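Enoyl-CoA hydratase, EchA12_1 (Mycobacterium marinum M, PDB 3QRE) probably acts as an enoyl-CoA hydratase of the crotonase-like family, adding water to the double bond of enoyl-CoA thioesters in fatty acid metabolism. Local coordinates at residues A[39-45]-A[75-81]; A[146-151]-A[176-182]. All blocks are in the same frame, centred on the assembly; numbering follows the deposited sequence.

Contact 1: A[39-45]-A[75-81]; sequences GVAIITF and IRVIVLT
Strands 40-45 and 77-81 run parallel, their axes 4.6 Å apart at closest approach and 21° from perfect alignment, with Val40 beside Val77 and Thr44 beside Thr81. At the entry, Gly39 O takes two donors: Arg76 N at 2.8 Å and Val77 N at 3.3 Å. From there Ala41 N bonds to Val77 O, Ile43 N to Val79 O and Phe45 N to Thr81 O, while Ala41 O and Ile43 O receive Val79 N and Thr81 N, respectively. The bond from Ile43 N to Val79 O is short, 2.7 Å. The intervening Ile42 and Thr44 turn their backbone polar groups to strand 31-35. This pairing closes a beta-alpha-beta crossover of the crotonase fold, in which helix 56-71 leads from one parallel strand to the next and covers the face carrying Ala41, Ile43 and Leu80. On that face Ala41 CB meets Ile75 CG2 at 3.8 Å, and Ile43 CD1 packs on Ile78 CG2 at 3.7 Å. Leu80 CD1 touches both Ile43 CG2 and Phe45 CZ, 3.7 Å from the latter, and the Phe45 ring meets it obliquely. On the other face, under helix 221-235, Val40 CG1 touches Val79 CG2 at 3.6 Å. Thr44 and Thr81 lie side by side there; with OG1 anti to the backbone N (chi1 -163°), Thr81 directs its hydroxyl to Ala136 O and its methyl at Thr44 OG1.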
loop_
_atom_site.group_PDB
_atom_site.type_symbol
_atom_site.label_atom_id
_atom_site.label_comp_id
_atom_site.label_asym_id
_atom_site.label_seq_id
_atom_site.Cartn_x
_atom_site.Cartn_y
_atom_site.Cartn_z
ATOM N N GLY A 39 -11.758 -24.803 18.403
ATOM C CA GLY A 39 -10.825 -23.927 19.125
ATOM C C GLY A 39 -10.836 -22.452 18.706
ATOM O O GLY A 39 -9.833 -21.737 18.851
ATOM N N VAL A 40 -11.980 -22.009 18.192
ATOM C CA VAL A 40 -12.234 -20.595 17.933
ATOM C C VAL A 40 -13.034 -19.969 19.076
ATOM O O VAL A 40 -14.112 -20.442 19.402
ATOM C CB VAL A 40 -12.986 -20.391 16.597
ATOM C CG1 VAL A 40 -13.197 -18.893 16.327
ATOM C CG2 VAL A 40 -12.243 -21.079 15.442
ATOM N N ALA A 41 -12.483 -18.934 19.698
ATOM C CA ALA A 41 -13.223 -18.085 20.627
ATOM C C ALA A 41 -14.017 -17.002 19.874
ATOM O O ALA A 41 -13.436 -16.146 19.192
ATOM C CB ALA A 41 -12.260 -17.431 21.633
ATOM N N ILE A 42 -15.341 -17.036 20.007
ATOM C CA ILE A 42 -16.217 -16.036 19.400
ATOM C C ILE A 42 -16.591 -14.984 20.440
ATOM O O ILE A 42 -17.200 -15.293 21.479
ATOM C CB ILE A 42 -17.494 -16.668 18.795
ATOM C CG1 ILE A 42 -17.110 -17.767 17.796
ATOM C CG2 ILE A 42 -18.389 -15.575 18.159
ATOM C CD1 ILE A 42 -18.291 -18.571 17.259
ATOM N N ILE A 43 -16.205 -13.743 20.152
ATOM C CA ILE A 43 -16.406 -12.629 21.048
ATOM C C ILE A 43 -17.395 -11.696 20.365
ATOM O O ILE A 43 -17.179 -11.244 19.220
ATOM C CB ILE A 43 -15.057 -11.946 21.361
ATOM C CG1 ILE A 43 -14.112 -12.969 22.018
ATOM C CG2 ILE A 43 -15.242 -10.672 22.205
ATOM C CD1 ILE A 43 -12.766 -12.383 22.470
ATOM N N THR A 44 -18.489 -11.424 21.068
ATOM C CA THR A 44 -19.626 -10.716 20.502
ATOM C C THR A 44 -19.980 -9.492 21.334
ATOM O O THR A 44 -20.333 -9.624 22.521
ATOM C CB THR A 44 -20.858 -11.668 20.368
ATOM O OG1 THR A 44 -20.468 -12.842 19.639
ATOM C CG2 THR A 44 -22.052 -10.981 19.651
ATOM N N PHE A 45 -19.870 -8.305 20.721
ATOM C CA PHE A 45 -20.410 -7.081 21.335
ATOM C C PHE A 45 -21.929 -7.215 21.447
ATOM O O PHE A 45 -22.618 -7.490 20.458
ATOM C CB PHE A 45 -20.048 -5.813 20.549
ATOM C CG PHE A 45 -18.561 -5.580 20.391
ATOM C CD1 PHE A 45 -17.708 -5.597 21.495
ATOM C CD2 PHE A 45 -18.024 -5.333 19.131
ATOM C CE1 PHE A 45 -16.358 -5.371 21.349
ATOM C CE2 PHE A 45 -16.668 -5.114 18.966
ATOM C CZ PHE A 45 -15.831 -5.129 20.082
ATOM N N ILE A 75 -7.748 -22.572 23.028
ATOM C CA ILE A 75 -8.138 -21.564 22.033
ATOM C C ILE A 75 -6.982 -21.252 21.079
ATOM O O ILE A 75 -5.889 -20.859 21.498
ATOM C CB ILE A 75 -8.646 -20.239 22.671
ATOM C CG1 ILE A 75 -9.919 -20.468 23.515
ATOM C CG2 ILE A 75 -8.890 -19.154 21.578
ATOM C CD1 ILE A 75 -11.153 -21.026 22.724
ATOM N N ARG A 76 -7.252 -21.434 19.794
ATOM C CA ARG A 76 -6.287 -21.182 18.736
ATOM C C ARG A 76 -6.494 -19.834 18.039
ATOM O O ARG A 76 -5.525 -19.136 17.730
ATOM C CB ARG A 76 -6.356 -22.303 17.706
ATOM C CG ARG A 76 -6.110 -23.714 18.293
ATOM C CD ARG A 76 -4.664 -23.848 18.693
ATOM N NE ARG A 76 -3.832 -23.037 17.792
ATOM C CZ ARG A 76 -3.428 -23.413 16.574
ATOM N NH1 ARG A 76 -3.753 -24.613 16.089
ATOM N NH2 ARG A 76 -2.691 -22.578 15.836
ATOM N N VAL A 77 -7.749 -19.482 17.769
ATOM C CA VAL A 77 -8.059 -18.271 17.014
ATOM C C VAL A 77 -9.268 -17.570 17.644
ATOM O O VAL A 77 -10.159 -18.231 18.229
ATOM C CB VAL A 77 -8.336 -18.582 15.525
ATOM C CG1 VAL A 77 -8.468 -17.297 14.707
ATOM C CG2 VAL A 77 -7.236 -19.441 14.936
ATOM N N ILE A 78 -9.285 -16.244 17.516
ATOM C CA ILE A 78 -10.365 -15.399 18.024
ATOM C C ILE A 78 -11.183 -14.787 16.883
ATOM O O ILE A 78 -10.625 -14.253 15.919
ATOM C CB ILE A 78 -9.820 -14.238 18.901
ATOM C CG1 ILE A 78 -9.042 -14.775 20.115
ATOM C CG2 ILE A 78 -10.965 -13.320 19.346
ATOM C CD1 ILE A 78 -8.152 -13.713 20.833
ATOM N N VAL A 79 -12.504 -14.872 16.991
ATOM C CA VAL A 79 -13.402 -14.171 16.052
ATOM C C VAL A 79 -14.150 -13.084 16.823
ATOM O O VAL A 79 -14.670 -13.336 17.909
ATOM C CB VAL A 79 -14.342 -15.142 15.276
ATOM C CG1 VAL A 79 -15.429 -14.403 14.520
ATOM C CG2 VAL A 79 -13.521 -15.952 14.271
ATOM N N LEU A 80 -14.143 -11.871 16.268
ATOM C CA LEU A 80 -14.770 -10.704 16.872
ATOM C C LEU A 80 -15.923 -10.177 15.990
ATOM O O LEU A 80 -15.739 -9.933 14.802
ATOM C CB LEU A 80 -13.715 -9.607 17.116
ATOM C CG LEU A 80 -14.174 -8.270 17.736
ATOM C CD1 LEU A 80 -14.675 -8.525 19.172
ATOM C CD2 LEU A 80 -13.069 -7.142 17.698
ATOM N N THR A 81 -17.106 -10.008 16.591
ATOM C CA THR A 81 -18.314 -9.552 15.884
ATOM C C THR A 81 -19.281 -8.768 16.800
ATOM O O THR A 81 -19.109 -8.738 18.014
ATOM C CB THR A 81 -19.066 -10.750 15.183
ATOM O OG1 THR A 81 -19.981 -10.253 14.188
ATOM C CG2 THR A 81 -19.815 -11.656 16.218
#

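Contact 2: A[146-151]-A[176-182]; sequences LTQALM and FGISWIL
Met151 reaches from helix 144-151 into a notch formed by Phe176, Trp180 and Ile181, and this is the tight end of the contact. Its chain, bent at chi2 (-56°), brings CE to 3.6 Å from Ile181 CG2. The sulfur sits at the indole edge, near the ring plane: a Met-aromatic contact, with SD 4.0 Å from Trp180 CZ3. Phe176 CD2 lies over one face of that indole, near its rim. A second close point lies one turn earlier, where Thr147 OG1 rests 3.4 Å from Ile178 CB and also approaches its CD1, while Thr147 CG2 faces the start of helix 178-185, where Gly177 holds the N-cap position. In the crotonase fold the equivalent of helix 144-151 starts beside the oxyanion hole; here its flank is packed, without a hydrogen bond between the segments, against a helix that itself touches the other two subunits. Beside Leu150, Ile181, its CG1 anti to the backbone N (chi1 -166°), lays that carbon 3.5 Å from Leu150 O. The packing relaxes toward Leu146 and Leu182. Leu150 CD1 touches both Ile178 CD1 and Leu182 CD1 at 3.9 Å, whereas Leu146 CD2 meets Ile178 CD1 at 4.1 Å, the two side chains crossing at about a right angle. The axes of segments 146-151 and 178-182 come no nearer than 9.8 Å and are 40° apart. On the outer side Phe176 is partly exposed and stacks on His124, and Trp180 meets Trp188 of the third subunit.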
loop_
_atom_site.group_PDB
_atom_site.type_symbol
_atom_site.label_atom_id
_atom_site.label_comp_id
_atom_site.label_asym_id
_atom_site.label_seq_id
_atom_site.Cartn_x
_atom_site.Cartn_y
_atom_site.Cartn_z
ATOM N N LEU A 146 -14.057 1.447 14.010
ATOM C CA LEU A 146 -13.150 1.272 12.876
ATOM C C LEU A 146 -11.714 1.010 13.380
ATOM O O LEU A 146 -11.024 0.114 12.902
ATOM C CB LEU A 146 -13.195 2.500 11.956
ATOM C CG LEU A 146 -12.225 2.440 10.777
ATOM C CD1 LEU A 146 -12.587 1.297 9.809
ATOM C CD2 LEU A 146 -12.200 3.795 10.041
ATOM N N THR A 147 -11.276 1.790 14.361
ATOM C CA THR A 147 -9.962 1.553 14.949
ATOM C C THR A 147 -9.804 0.116 15.457
ATOM O O THR A 147 -8.828 -0.558 15.094
ATOM C CB THR A 147 -9.634 2.590 16.023
ATOM O OG1 THR A 147 -9.789 3.882 15.443
ATOM C CG2 THR A 147 -8.193 2.445 16.504
ATOM N N GLN A 148 -10.760 -0.367 16.253
ATOM C CA GLN A 148 -10.684 -1.736 16.750
ATOM C C GLN A 148 -10.678 -2.804 15.645
ATOM O O GLN A 148 -9.944 -3.785 15.766
ATOM C CB GLN A 148 -11.802 -2.062 17.746
ATOM C CG GLN A 148 -11.369 -1.944 19.211
ATOM C CD GLN A 148 -10.209 -2.877 19.648
ATOM O OE1 GLN A 148 -9.678 -3.730 18.898
ATOM N NE2 GLN A 148 -9.808 -2.689 20.883
ATOM N N ALA A 149 -11.509 -2.620 14.613
ATOM C CA ALA A 149 -11.564 -3.540 13.471
ATOM C C ALA A 149 -10.213 -3.597 12.806
ATOM O O ALA A 149 -9.706 -4.681 12.551
ATOM C CB ALA A 149 -12.650 -3.125 12.456
ATOM N N LEU A 150 -9.604 -2.420 12.589
ATOM C CA LEU A 150 -8.328 -2.334 11.875
ATOM C C LEU A 150 -7.157 -2.868 12.669
ATOM O O LEU A 150 -6.131 -3.207 12.076
ATOM C CB LEU A 150 -8.048 -0.895 11.430
ATOM C CG LEU A 150 -9.029 -0.236 10.447
ATOM C CD1 LEU A 150 -8.456 1.089 9.978
ATOM C CD2 LEU A 150 -9.349 -1.140 9.239
ATOM N N MET A 151 -7.304 -2.961 13.998
ATOM C CA MET A 151 -6.254 -3.566 14.855
ATOM C C MET A 151 -6.252 -5.101 14.749
ATOM O O MET A 151 -5.250 -5.776 15.089
ATOM C CB MET A 151 -6.370 -3.130 16.343
ATOM C CG MET A 151 -6.118 -1.658 16.574
ATOM S SD MET A 151 -4.490 -1.084 15.937
ATOM C CE MET A 151 -4.733 0.685 16.292
ATOM N N PHE A 176 -0.786 5.291 18.692
ATOM C CA PHE A 176 -1.120 3.959 18.175
ATOM C C PHE A 176 -2.624 3.805 17.873
ATOM O O PHE A 176 -3.123 2.684 17.784
ATOM C CB PHE A 176 -0.627 2.826 19.095
ATOM C CG PHE A 176 0.850 2.876 19.410
ATOM C CD1 PHE A 176 1.292 3.306 20.665
ATOM C CD2 PHE A 176 1.785 2.498 18.475
ATOM C CE1 PHE A 176 2.645 3.369 20.973
ATOM C CE2 PHE A 176 3.147 2.556 18.766
ATOM C CZ PHE A 176 3.577 2.998 20.022
ATOM N N GLY A 177 -3.340 4.922 17.728
ATOM C CA GLY A 177 -4.749 4.881 17.343
ATOM C C GLY A 177 -4.961 4.877 15.824
ATOM O O GLY A 177 -4.106 4.415 15.071
ATOM N N ILE A 178 -6.097 5.407 15.377
ATOM C CA ILE A 178 -6.462 5.421 13.956
ATOM C C ILE A 178 -5.424 6.155 13.064
ATOM O O ILE A 178 -5.202 5.776 11.905
ATOM C CB ILE A 178 -7.840 6.092 13.760
ATOM C CG1 ILE A 178 -8.398 5.808 12.366
ATOM C CG2 ILE A 178 -7.739 7.644 14.010
ATOM C CD1 ILE A 178 -8.749 4.346 12.129
ATOM N N SER A 179 -4.775 7.192 13.580
ATOM C CA SER A 179 -3.856 7.948 12.716
ATOM C C SER A 179 -2.553 7.168 12.529
ATOM O O SER A 179 -1.755 7.483 11.657
ATOM C CB SER A 179 -3.586 9.325 13.282
ATOM O OG SER A 179 -2.759 9.185 14.421
ATOM N N TRP A 180 -2.376 6.134 13.347
ATOM C CA TRP A 180 -1.283 5.180 13.220
ATOM C C TRP A 180 -1.672 4.030 12.262
ATOM O O TRP A 180 -1.030 3.847 11.217
ATOM C CB TRP A 180 -0.931 4.637 14.610
ATOM C CG TRP A 180 0.172 3.634 14.640
ATOM C CD1 TRP A 180 1.519 3.894 14.508
ATOM C CD2 TRP A 180 0.061 2.208 14.859
ATOM N NE1 TRP A 180 2.236 2.721 14.620
ATOM C CE2 TRP A 180 1.374 1.677 14.841
ATOM C CE3 TRP A 180 -1.014 1.335 15.060
ATOM C CZ2 TRP A 180 1.640 0.312 15.022
ATOM C CZ3 TRP A 180 -0.745 -0.033 15.242
ATOM C CH2 TRP A 180 0.571 -0.519 15.233
ATOM N N ILE A 181 -2.722 3.271 12.606
ATOM C CA ILE A 181 -3.085 2.083 11.829
ATOM C C ILE A 181 -3.588 2.382 10.405
ATOM O O ILE A 181 -3.176 1.732 9.443
ATOM C CB ILE A 181 -4.080 1.145 12.635
ATOM C CG1 ILE A 181 -4.186 -0.254 11.983
ATOM C CG2 ILE A 181 -5.455 1.843 12.934
ATOM C CD1 ILE A 181 -2.790 -0.956 11.881
ATOM N N LEU A 182 -4.459 3.376 10.246
ATOM C CA LEU A 182 -5.052 3.663 8.933
ATOM C C LEU A 182 -4.043 3.866 7.805
ATOM O O LEU A 182 -4.135 3.154 6.787
ATOM C CB LEU A 182 -6.045 4.830 8.992
ATOM C CG LEU A 182 -6.956 5.035 7.768
ATOM C CD1 LEU A 182 -7.557 3.688 7.267
ATOM C CD2 LEU A 182 -8.059 6.090 8.065
#

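Overall arrangement
Following the chain from its N terminus, contact 1 comes first: strand 40-45 leads into helix 56-71, and the return along 75-81 closes that loop within the larger sheet. After strand 88-89 and the unmodelled residues 92-120 the chain enters strand 133-137 of the same sheet as contact 1, then strand 141-142 of the smaller one, before contact 2 opens at helix 144-151. Strands 154-158 and 162-164 and helix 169-173 intervene before 176-182 closes it. The two loops are therefore in series, neither nested nor crossed. The centres of contacts 1 and 2 lie about 20 Å apart, on opposite sides of the chain's centre. Contact 1 joins neighbouring sheet strands; contact 2 ties two helices near the trimer interface.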